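Local coordinates for mitochondrial RNA-binding protein 2 (PDB 2GIA) that binds guide RNA together with its partner MRP1, and is thought to act as a matchmaker that helps guide and messenger RNAs pair during mitochondrial RNA editing, at residues F46-W51 with W164-D169; V72-R77 with A89-S94; V108-S113 with M175-L180. All blocks are in the same frame, centred on the assembly; numbering follows the deposited sequence.

Contact 1: F46-W51 with W164-D169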
loop_
_atom_site.group_PDB
_atom_site.type_symbol
_atom_site.label_atom_id
_atom_site.label_comp_id
_atom_site.label_asym_id
_atom_site.label_seq_id
_atom_site.Cartn_x
_atom_site.Cartn_y
_atom_site.Cartn_z
ATOM N N PHE D 46 -3.481 -7.933 -15.351
ATOM C CA PHE D 46 -3.366 -9.289 -14.793
ATOM C C PHE D 46 -4.358 -10.141 -15.592
ATOM O O PHE D 46 -5.269 -9.606 -16.206
ATOM C CB PHE D 46 -3.639 -9.403 -13.288
ATOM C CG PHE D 46 -5.054 -9.118 -12.874
ATOM C CD1 PHE D 46 -5.936 -10.169 -12.603
ATOM C CD2 PHE D 46 -5.497 -7.790 -12.709
ATOM C CE1 PHE D 46 -7.248 -9.921 -12.174
ATOM C CE2 PHE D 46 -6.823 -7.535 -12.271
ATOM C CZ PHE D 46 -7.690 -8.604 -12.009
ATOM N N ASP D 47 -4.175 -11.459 -15.601
ATOM C CA ASP D 47 -5.074 -12.328 -16.371
ATOM C C ASP D 47 -5.924 -13.168 -15.458
ATOM O O ASP D 47 -5.421 -13.624 -14.406
ATOM C CB ASP D 47 -4.248 -13.277 -17.236
ATOM C CG ASP D 47 -3.245 -12.565 -18.079
ATOM O OD1 ASP D 47 -3.606 -11.537 -18.682
ATOM O OD2 ASP D 47 -2.083 -13.035 -18.156
ATOM N N VAL D 48 -7.186 -13.398 -15.835
ATOM C CA VAL D 48 -8.066 -14.268 -15.052
ATOM C C VAL D 48 -8.226 -15.421 -16.059
ATOM O O VAL D 48 -8.910 -15.292 -17.073
ATOM C CB VAL D 48 -9.429 -13.611 -14.728
ATOM C CG1 VAL D 48 -10.395 -14.668 -14.068
ATOM C CG2 VAL D 48 -9.226 -12.450 -13.718
ATOM N N VAL D 49 -7.558 -16.537 -15.772
ATOM C CA VAL D 49 -7.509 -17.666 -16.686
ATOM C C VAL D 49 -8.443 -18.806 -16.306
ATOM O O VAL D 49 -8.351 -19.358 -15.212
ATOM C CB VAL D 49 -6.057 -18.176 -16.778
ATOM C CG1 VAL D 49 -5.902 -19.144 -17.951
ATOM C CG2 VAL D 49 -5.089 -16.994 -16.914
ATOM N N HIS D 50 -9.342 -19.151 -17.218
ATOM C CA HIS D 50 -10.301 -20.230 -16.975
ATOM C C HIS D 50 -10.344 -21.207 -18.168
ATOM O O HIS D 50 -11.381 -21.375 -18.822
ATOM C CB HIS D 50 -11.696 -19.648 -16.717
ATOM C CG HIS D 50 -11.773 -18.764 -15.504
ATOM N ND1 HIS D 50 -10.971 -18.944 -14.391
ATOM C CD2 HIS D 50 -12.614 -17.747 -15.196
ATOM C CE1 HIS D 50 -11.323 -18.085 -13.451
ATOM N NE2 HIS D 50 -12.320 -17.346 -13.913
ATOM N N TRP D 51 -9.191 -21.804 -18.454
ATOM C CA TRP D 51 -9.025 -22.765 -19.542
ATOM C C TRP D 51 -9.805 -24.044 -19.270
ATOM O O TRP D 51 -10.035 -24.429 -18.124
ATOM C CB TRP D 51 -7.561 -23.158 -19.679
ATOM C CG TRP D 51 -6.621 -22.088 -20.093
ATOM C CD1 TRP D 51 -5.332 -21.946 -19.682
ATOM C CD2 TRP D 51 -6.841 -21.084 -21.080
ATOM N NE1 TRP D 51 -4.727 -20.919 -20.358
ATOM C CE2 TRP D 51 -5.631 -20.368 -21.224
ATOM C CE3 TRP D 51 -7.941 -20.717 -21.860
ATOM C CZ2 TRP D 51 -5.487 -19.302 -22.118
ATOM C CZ3 TRP D 51 -7.799 -19.657 -22.753
ATOM C CH2 TRP D 51 -6.576 -18.964 -22.872
ATOM N N TRP D 164 -21.730 -13.043 -21.540
ATOM C CA TRP D 164 -20.599 -13.734 -20.933
ATOM C C TRP D 164 -20.527 -13.448 -19.437
ATOM O O TRP D 164 -21.032 -12.425 -18.979
ATOM C CB TRP D 164 -19.303 -13.315 -21.626
ATOM C CG TRP D 164 -19.076 -11.816 -21.690
ATOM C CD1 TRP D 164 -19.649 -10.918 -22.564
ATOM C CD2 TRP D 164 -18.133 -11.065 -20.906
ATOM N NE1 TRP D 164 -19.107 -9.661 -22.373
ATOM C CE2 TRP D 164 -18.185 -9.723 -21.363
ATOM C CE3 TRP D 164 -17.261 -11.398 -19.861
ATOM C CZ2 TRP D 164 -17.373 -8.718 -20.810
ATOM C CZ3 TRP D 164 -16.457 -10.400 -19.317
ATOM C CH2 TRP D 164 -16.525 -9.074 -19.789
ATOM N N THR D 165 -19.906 -14.362 -18.696
ATOM C CA THR D 165 -19.771 -14.258 -17.233
ATOM C C THR D 165 -18.364 -14.665 -16.830
ATOM O O THR D 165 -17.825 -15.634 -17.380
ATOM C CB THR D 165 -20.724 -15.250 -16.486
ATOM O OG1 THR D 165 -22.084 -14.972 -16.820
ATOM C CG2 THR D 165 -20.589 -15.107 -14.978
ATOM N N VAL D 166 -17.776 -13.948 -15.867
ATOM C CA VAL D 166 -16.448 -14.311 -15.371
ATOM C C VAL D 166 -16.546 -14.365 -13.848
ATOM O O VAL D 166 -16.915 -13.380 -13.216
ATOM C CB VAL D 166 -15.354 -13.290 -15.783
ATOM C CG1 VAL D 166 -14.006 -13.669 -15.142
ATOM C CG2 VAL D 166 -15.190 -13.288 -17.304
ATOM N N GLU D 167 -16.254 -15.530 -13.280
ATOM C CA GLU D 167 -16.281 -15.732 -11.843
ATOM C C GLU D 167 -14.890 -15.356 -11.293
ATOM O O GLU D 167 -13.862 -15.674 -11.897
ATOM C CB GLU D 167 -16.536 -17.215 -11.494
ATOM C CG GLU D 167 -17.914 -17.782 -11.903
ATOM C CD GLU D 167 -19.072 -16.978 -11.346
ATOM O OE1 GLU D 167 -18.902 -16.252 -10.335
ATOM O OE2 GLU D 167 -20.171 -17.072 -11.915
ATOM N N PHE D 168 -14.870 -14.691 -10.155
ATOM C CA PHE D 168 -13.619 -14.323 -9.519
ATOM C C PHE D 168 -13.570 -15.071 -8.192
ATOM O O PHE D 168 -14.384 -14.777 -7.313
ATOM C CB PHE D 168 -13.588 -12.815 -9.225
ATOM C CG PHE D 168 -13.361 -11.958 -10.439
ATOM C CD1 PHE D 168 -12.122 -11.332 -10.646
ATOM C CD2 PHE D 168 -14.379 -11.786 -11.384
ATOM C CE1 PHE D 168 -11.911 -10.542 -11.786
ATOM C CE2 PHE D 168 -14.184 -11.003 -12.533
ATOM C CZ PHE D 168 -12.955 -10.377 -12.738
ATOM N N ASP D 169 -12.661 -16.026 -8.038
ATOM C CA ASP D 169 -12.549 -16.715 -6.748
ATOM C C ASP D 169 -11.810 -15.805 -5.736
ATOM O O ASP D 169 -11.575 -14.628 -6.009
ATOM C CB ASP D 169 -11.868 -18.103 -6.891
ATOM C CG ASP D 169 -10.375 -18.031 -7.239
ATOM O OD1 ASP D 169 -9.755 -16.951 -7.151
ATOM O OD2 ASP D 169 -9.804 -19.090 -7.597
#
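His50 reaches across to the backbone of Glu167 through the one hydrogen bond between segments 46-51 and 164-169. Its NE2 donates to Glu167 O at 3.0 Å with an N-H...O angle of 159°; the acceptor lies near the plane of the imidazole, at its edge, and the donor sits in the carbonyl plane. At the other ring nitrogen, ND1 lies 2.8 Å from Val49 O, at best a weak bond, and would be a donor only if both ring nitrogens carry protons. The side chain of Glu167 turns away from this bond, and its OE1 is held by Thr138 OG1.

The two strands are the outer strands of the two four-stranded antiparallel sheets of a Whirly-like fold. They meet across the gap between the sheets at 103°, with axes 8.7 Å apart, and therefore side chains rather than backbone pairing fill the space.

Apolar contact falls to Val48, whose methyls part company. CG1, placed opposite the backbone N (chi1 172°), meets Val166 CG1 tip to tip at 3.9 Å, while CG2 presses on Phe168 CE1 at 3.8 Å, the two side chains crossing at about a right angle. Val166 CG1 also approaches His50 NE2 obliquely, at 4.2 Å. Beyond Phe168, Asp169 N-caps helix 170-187, its OD1 accepting from Glu172 N.

Contact 2: V72-R77 with A89-S94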
loop_
_atom_site.group_PDB
_atom_site.type_symbol
_atom_site.label_atom_id
_atom_site.label_comp_id
_atom_site.label_asym_id
_atom_site.label_seq_id
_atom_site.Cartn_x
_atom_site.Cartn_y
_atom_site.Cartn_z
ATOM N N VAL D 72 -9.664 -1.563 -18.669
ATOM C CA VAL D 72 -10.198 -2.303 -19.798
ATOM C C VAL D 72 -10.381 -3.791 -19.482
ATOM O O VAL D 72 -9.481 -4.455 -18.943
ATOM C CB VAL D 72 -9.250 -2.161 -20.995
ATOM C CG1 VAL D 72 -9.922 -2.707 -22.269
ATOM C CG2 VAL D 72 -8.847 -0.708 -21.152
ATOM N N LEU D 73 -11.539 -4.331 -19.819
ATOM C CA LEU D 73 -11.774 -5.742 -19.599
ATOM C C LEU D 73 -11.766 -6.394 -20.997
ATOM O O LEU D 73 -12.638 -6.104 -21.818
ATOM C CB LEU D 73 -13.132 -5.957 -18.920
ATOM C CG LEU D 73 -13.449 -5.041 -17.725
ATOM C CD1 LEU D 73 -14.799 -5.354 -17.109
ATOM C CD2 LEU D 73 -12.332 -5.241 -16.677
ATOM N N ASP D 74 -10.758 -7.218 -21.287
ATOM C CA ASP D 74 -10.673 -7.908 -22.590
ATOM C C ASP D 74 -11.092 -9.365 -22.422
ATOM O O ASP D 74 -10.351 -10.182 -21.845
ATOM C CB ASP D 74 -9.256 -7.873 -23.158
ATOM C CG ASP D 74 -8.908 -6.552 -23.822
ATOM O OD1 ASP D 74 -9.777 -5.693 -23.985
ATOM O OD2 ASP D 74 -7.729 -6.370 -24.194
ATOM N N TYR D 75 -12.288 -9.707 -22.907
ATOM C CA TYR D 75 -12.762 -11.078 -22.793
ATOM C C TYR D 75 -12.410 -11.934 -24.022
ATOM O O TYR D 75 -12.643 -11.520 -25.172
ATOM C CB TYR D 75 -14.264 -11.083 -22.571
ATOM C CG TYR D 75 -14.818 -12.465 -22.413
ATOM C CD1 TYR D 75 -15.242 -13.194 -23.527
ATOM C CD2 TYR D 75 -14.904 -13.066 -21.150
ATOM C CE1 TYR D 75 -15.736 -14.485 -23.392
ATOM C CE2 TYR D 75 -15.409 -14.347 -21.000
ATOM C CZ TYR D 75 -15.823 -15.056 -22.131
ATOM O OH TYR D 75 -16.314 -16.332 -21.999
ATOM N N HIS D 76 -11.846 -13.112 -23.763
ATOM C CA HIS D 76 -11.420 -14.062 -24.794
ATOM C C HIS D 76 -12.040 -15.450 -24.598
ATOM O O HIS D 76 -12.264 -15.880 -23.468
ATOM C CB HIS D 76 -9.911 -14.294 -24.749
ATOM C CG HIS D 76 -9.097 -13.042 -24.707
ATOM N ND1 HIS D 76 -8.226 -12.695 -25.711
ATOM C CD2 HIS D 76 -8.982 -12.083 -23.759
ATOM C CE1 HIS D 76 -7.603 -11.579 -25.383
ATOM N NE2 HIS D 76 -8.043 -11.186 -24.202
ATOM N N ARG D 77 -12.278 -16.158 -25.708
ATOM C CA ARG D 77 -12.779 -17.534 -25.660
ATOM C C ARG D 77 -11.552 -18.396 -25.924
ATOM O O ARG D 77 -10.639 -17.961 -26.619
ATOM C CB ARG D 77 -13.808 -17.776 -26.765
ATOM C CG ARG D 77 -13.214 -17.633 -28.148
ATOM C CD ARG D 77 -14.296 -17.508 -29.223
ATOM N NE ARG D 77 -13.701 -17.127 -30.501
ATOM C CZ ARG D 77 -14.280 -16.327 -31.385
ATOM N NH1 ARG D 77 -15.488 -15.822 -31.138
ATOM N NH2 ARG D 77 -13.635 -16.001 -32.500
ATOM N N ALA D 89 -6.052 -18.305 -27.146
ATOM C CA ALA D 89 -7.236 -17.491 -26.945
ATOM C C ALA D 89 -7.460 -16.470 -28.062
ATOM O O ALA D 89 -6.519 -16.046 -28.735
ATOM C CB ALA D 89 -7.159 -16.787 -25.574
ATOM N N GLU D 90 -8.722 -16.082 -28.243
ATOM C CA GLU D 90 -9.106 -15.119 -29.255
ATOM C C GLU D 90 -10.042 -14.118 -28.585
ATOM O O GLU D 90 -11.051 -14.508 -28.011
ATOM C CB GLU D 90 -9.832 -15.817 -30.417
ATOM C CG GLU D 90 -9.257 -15.465 -31.791
ATOM C CD GLU D 90 -9.109 -13.958 -32.008
ATOM O OE1 GLU D 90 -10.144 -13.266 -32.172
ATOM O OE2 GLU D 90 -7.950 -13.467 -32.003
ATOM N N ARG D 91 -9.700 -12.833 -28.666
ATOM C CA ARG D 91 -10.488 -11.773 -28.039
ATOM C C ARG D 91 -11.839 -11.614 -28.722
ATOM O O ARG D 91 -11.928 -11.339 -29.917
ATOM C CB ARG D 91 -9.692 -10.479 -28.092
ATOM C CG ARG D 91 -10.308 -9.249 -27.436
ATOM C CD ARG D 91 -9.231 -8.169 -27.435
ATOM N NE ARG D 91 -9.736 -6.811 -27.572
ATOM C CZ ARG D 91 -10.354 -6.338 -28.648
ATOM N NH1 ARG D 91 -10.559 -7.112 -29.704
ATOM N NH2 ARG D 91 -10.763 -5.077 -28.671
ATOM N N VAL D 92 -12.890 -11.788 -27.942
ATOM C CA VAL D 92 -14.252 -11.702 -28.439
ATOM C C VAL D 92 -14.853 -10.333 -28.225
ATOM O O VAL D 92 -15.565 -9.798 -29.093
ATOM C CB VAL D 92 -15.143 -12.749 -27.734
ATOM C CG1 VAL D 92 -16.601 -12.493 -28.057
ATOM C CG2 VAL D 92 -14.745 -14.139 -28.165
ATOM N N VAL D 93 -14.565 -9.744 -27.071
ATOM C CA VAL D 93 -15.123 -8.439 -26.760
ATOM C C VAL D 93 -14.277 -7.673 -25.744
ATOM O O VAL D 93 -13.622 -8.278 -24.894
ATOM C CB VAL D 93 -16.577 -8.597 -26.245
ATOM C CG1 VAL D 93 -16.600 -9.408 -24.962
ATOM C CG2 VAL D 93 -17.205 -7.240 -26.058
ATOM N N SER D 94 -14.284 -6.345 -25.853
ATOM C CA SER D 94 -13.503 -5.487 -24.972
ATOM C C SER D 94 -14.387 -4.361 -24.410
ATOM O O SER D 94 -15.040 -3.622 -25.160
ATOM C CB SER D 94 -12.311 -4.958 -25.772
ATOM O OG SER D 94 -11.594 -3.925 -25.127
#
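A classic beta bulge, with Val92 and Val93 both set against Tyr75, marks the antiparallel hairpin of strands 70-78 and 89-97, at the edge of one four-stranded sheet of this Whirly-like fold. Tyr75 O accepts from two successive amides: Val92 N at 2.8 Å and Val93 N at 3.2 Å, the first in the carbonyl plane and the second tilted from it. In return Tyr75 N donates to Val93 O at 2.8 Å. Past the bulge the register has slipped by one residue, and Arg77 and Glu90 form a regular hydrogen-bonded pair with bonds in both directions between their backbones.

Tyr75 and Val93 put their side chains on the face turned to the other sheet. There Val93 CG1, lodged between its own backbone N and carbonyl carbon (chi1 62°), packs on Tyr75 CB at 3.7 Å, while Trp164 of strand 160-168 meets the Tyr75 ring and also touches Val93. Nearer the hairpin end, the extended Arg77 chain crosses Val92 at about a right angle, and Val92 CG2 comes within 3.5 Å of Arg77 NH1. Arg77 NH2 and Glu90 OE1 only face each other as charges, since the oxygen stands well out of the guanidinium plane.

The face with Asp74, His76, Arg91 and Ser94 is more polar. Arg91 lays its aliphatic chain beside the imidazole of His76, with CG over one ring face, then bends at chi3. Its NE makes a long salt bridge to Asp74 OD1 (3.8 Å), the carboxylate and guanidinium planes being nearly perpendicular (88°). A firmer bond grips the same oxygen: Ser94 OG donates to Asp74 OD1 at 2.8 Å, nearly along the C-O direction.

Contact 3: V108-S113 with M175-L180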
loop_
_atom_site.group_PDB
_atom_site.type_symbol
_atom_site.label_atom_id
_atom_site.label_comp_id
_atom_site.label_asym_id
_atom_site.label_seq_id
_atom_site.Cartn_x
_atom_site.Cartn_y
_atom_site.Cartn_z
ATOM N N VAL D 108 -17.701 -2.617 -4.082
ATOM C CA VAL D 108 -18.261 -3.964 -4.031
ATOM C C VAL D 108 -17.219 -4.930 -3.439
ATOM O O VAL D 108 -17.528 -5.693 -2.523
ATOM C CB VAL D 108 -18.722 -4.446 -5.445
ATOM C CG1 VAL D 108 -19.122 -5.953 -5.410
ATOM C CG2 VAL D 108 -19.929 -3.576 -5.925
ATOM N N LEU D 109 -15.980 -4.862 -3.927
ATOM C CA LEU D 109 -14.907 -5.728 -3.431
ATOM C C LEU D 109 -14.665 -5.531 -1.932
ATOM O O LEU D 109 -14.337 -6.469 -1.224
ATOM C CB LEU D 109 -13.591 -5.425 -4.203
ATOM C CG LEU D 109 -13.670 -5.799 -5.697
ATOM C CD1 LEU D 109 -12.591 -5.124 -6.564
ATOM C CD2 LEU D 109 -13.512 -7.298 -5.786
ATOM N N GLU D 110 -14.861 -4.316 -1.450
ATOM C CA GLU D 110 -14.579 -4.030 -0.045
ATOM C C GLU D 110 -15.785 -4.211 0.857
ATOM O O GLU D 110 -15.710 -3.918 2.039
ATOM C CB GLU D 110 -13.955 -2.604 0.103
ATOM C CG GLU D 110 -12.583 -2.502 -0.584
ATOM C CD GLU D 110 -12.084 -1.078 -0.670
ATOM O OE1 GLU D 110 -12.595 -0.242 0.099
ATOM O OE2 GLU D 110 -11.183 -0.786 -1.487
ATOM N N GLY D 111 -16.894 -4.664 0.270
ATOM C CA GLY D 111 -18.103 -4.965 1.031
ATOM C C GLY D 111 -19.037 -3.839 1.396
ATOM O O GLY D 111 -19.970 -4.035 2.156
ATOM N N ARG D 112 -18.809 -2.661 0.849
ATOM C CA ARG D 112 -19.651 -1.537 1.167
ATOM C C ARG D 112 -20.877 -1.471 0.252
ATOM O O ARG D 112 -21.919 -0.954 0.648
ATOM C CB ARG D 112 -18.829 -0.238 1.075
ATOM C CG ARG D 112 -19.591 1.001 1.475
ATOM C CD ARG D 112 -18.754 2.252 1.259
ATOM N NE ARG D 112 -17.696 2.418 2.255
ATOM C CZ ARG D 112 -17.903 2.982 3.439
ATOM N NH1 ARG D 112 -19.124 3.405 3.761
ATOM N NH2 ARG D 112 -16.895 3.204 4.270
ATOM N N SER D 113 -20.760 -2.022 -0.954
ATOM C CA SER D 113 -21.852 -1.997 -1.916
ATOM C C SER D 113 -22.176 -3.416 -2.361
ATOM O O SER D 113 -21.284 -4.275 -2.438
ATOM C CB SER D 113 -21.470 -1.129 -3.117
ATOM O OG SER D 113 -22.159 -1.525 -4.284
ATOM N N MET D 175 -6.820 -10.066 -6.348
ATOM C CA MET D 175 -6.024 -9.486 -7.418
ATOM C C MET D 175 -6.709 -8.276 -8.020
ATOM O O MET D 175 -6.066 -7.270 -8.265
ATOM C CB MET D 175 -5.758 -10.498 -8.530
ATOM C CG MET D 175 -4.783 -11.588 -8.129
ATOM S SD MET D 175 -4.662 -12.917 -9.385
ATOM C CE MET D 175 -3.795 -11.960 -10.521
ATOM N N LEU D 176 -8.018 -8.368 -8.255
ATOM C CA LEU D 176 -8.736 -7.233 -8.834
ATOM C C LEU D 176 -8.756 -6.059 -7.838
ATOM O O LEU D 176 -8.597 -4.915 -8.243
ATOM C CB LEU D 176 -10.179 -7.653 -9.212
ATOM C CG LEU D 176 -11.048 -6.544 -9.833
ATOM C CD1 LEU D 176 -10.475 -6.120 -11.199
ATOM C CD2 LEU D 176 -12.491 -7.049 -9.965
ATOM N N GLN D 177 -8.940 -6.333 -6.541
ATOM C CA GLN D 177 -8.971 -5.235 -5.577
ATOM C C GLN D 177 -7.606 -4.511 -5.537
ATOM O O GLN D 177 -7.560 -3.283 -5.486
ATOM C CB GLN D 177 -9.383 -5.764 -4.170
ATOM C CG GLN D 177 -9.845 -4.667 -3.100
ATOM C CD GLN D 177 -8.689 -3.845 -2.485
ATOM O OE1 GLN D 177 -7.560 -4.314 -2.421
ATOM N NE2 GLN D 177 -8.990 -2.620 -1.991
ATOM N N ARG D 178 -6.496 -5.260 -5.557
ATOM C CA ARG D 178 -5.166 -4.596 -5.525
ATOM C C ARG D 178 -4.898 -3.866 -6.840
ATOM O O ARG D 178 -4.309 -2.779 -6.862
ATOM C CB ARG D 178 -4.042 -5.619 -5.248
ATOM C CG ARG D 178 -4.192 -6.350 -3.882
ATOM C CD ARG D 178 -4.604 -5.371 -2.748
ATOM N NE ARG D 178 -3.639 -4.274 -2.499
ATOM C CZ ARG D 178 -3.918 -3.161 -1.804
ATOM N NH1 ARG D 178 -5.143 -2.971 -1.292
ATOM N NH2 ARG D 178 -2.955 -2.268 -1.542
ATOM N N PHE D 179 -5.297 -4.486 -7.947
ATOM C CA PHE D 179 -5.103 -3.871 -9.251
ATOM C C PHE D 179 -5.840 -2.528 -9.329
ATOM O O PHE D 179 -5.251 -1.524 -9.724
ATOM C CB PHE D 179 -5.619 -4.797 -10.368
ATOM C CG PHE D 179 -5.483 -4.186 -11.754
ATOM C CD1 PHE D 179 -6.550 -3.495 -12.329
ATOM C CD2 PHE D 179 -4.303 -4.308 -12.469
ATOM C CE1 PHE D 179 -6.433 -2.948 -13.604
ATOM C CE2 PHE D 179 -4.161 -3.770 -13.757
ATOM C CZ PHE D 179 -5.236 -3.088 -14.331
ATOM N N LEU D 180 -7.122 -2.519 -8.955
ATOM C CA LEU D 180 -7.911 -1.295 -8.967
ATOM C C LEU D 180 -7.337 -0.295 -7.971
ATOM O O LEU D 180 -7.360 0.919 -8.210
ATOM C CB LEU D 180 -9.378 -1.572 -8.598
ATOM C CG LEU D 180 -10.097 -2.372 -9.707
ATOM C CD1 LEU D 180 -11.507 -2.619 -9.314
ATOM C CD2 LEU D 180 -10.032 -1.618 -11.054
#
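Packing of Leu109, in the last turn of helix 101-109, on Leu176, Gln177 and Leu180 joins helices 101-109 and 170-187 of this Whirly-like fold, each following one of the four-stranded sheets. Contact is tight around a single methyl. Leu109 CD1 lies 3.9 Å from Leu176 CG, 3.9 Å from Leu180 CD1 and 3.8 Å from Gln177 CA, so that it nestles against the backbone of helix 170-187 between Leu176 and Leu180, which stand one turn apart on that helix. Leu109 CB in turn rests on Gln177 CG. The same buried patch is extended by Phe127 of strand 123-129, touched by both Leu109 and Leu176.

Toward the partly exposed side, apolar packing gives way to a sparse polar chain of Glu110, Gln177 and Arg178. Helix 101-109 ends here in a Schellman motif: Gly111, with positive phi, sends its N back to Val108 O at 3.0 Å, and the backbone turns away from helix 170-187. Glu110 stays in reach through its extended side chain. Gln177, bent at chi2 (-75°), turns its amide across the carboxylate, their planes 56° apart. Gln177 NE2 donates to Glu110 OE2 at 2.9 Å, meeting the oxygen on its anti side and 32° out of the carboxylate plane. That oxygen is shared with another subunit, since it is also hydrogen-bonded to His137 NE2 of a neighbouring MRP1 chain. Arg178 has its second partner on a different MRP1 chain, where NE forms a salt bridge with Asp144. Both ends of the Gln177 amide are thereby used, which fixes its flip: Arg178 NH1 donates to a lone pair of Gln177 OE1 at 3.0 Å.

Contacts 1 and 3 are buried and contact 2 only partly so. Contact 2 works within a single sheet, by backbone pairing around its bulge; contact 1 bridges the two sheets through apolar side chains and one histidine-to-carbonyl bond; contact 3 joins helices 101-109 and 170-187 by leucine packing with a polar margin. Contacts 1 and 3 both reach MRP1 chains, whereas no other chain of the assembly touches contact 2. Phe46 links contact 1 to contact 3, lying against Met175, Leu176 and Phe179, while Trp51 touches Ala89 of contact 2. Contacts 2 and 3 do not touch: they sit on opposite sides of the chain's centre, their centres about 22 Å apart, and contact 1 meets both.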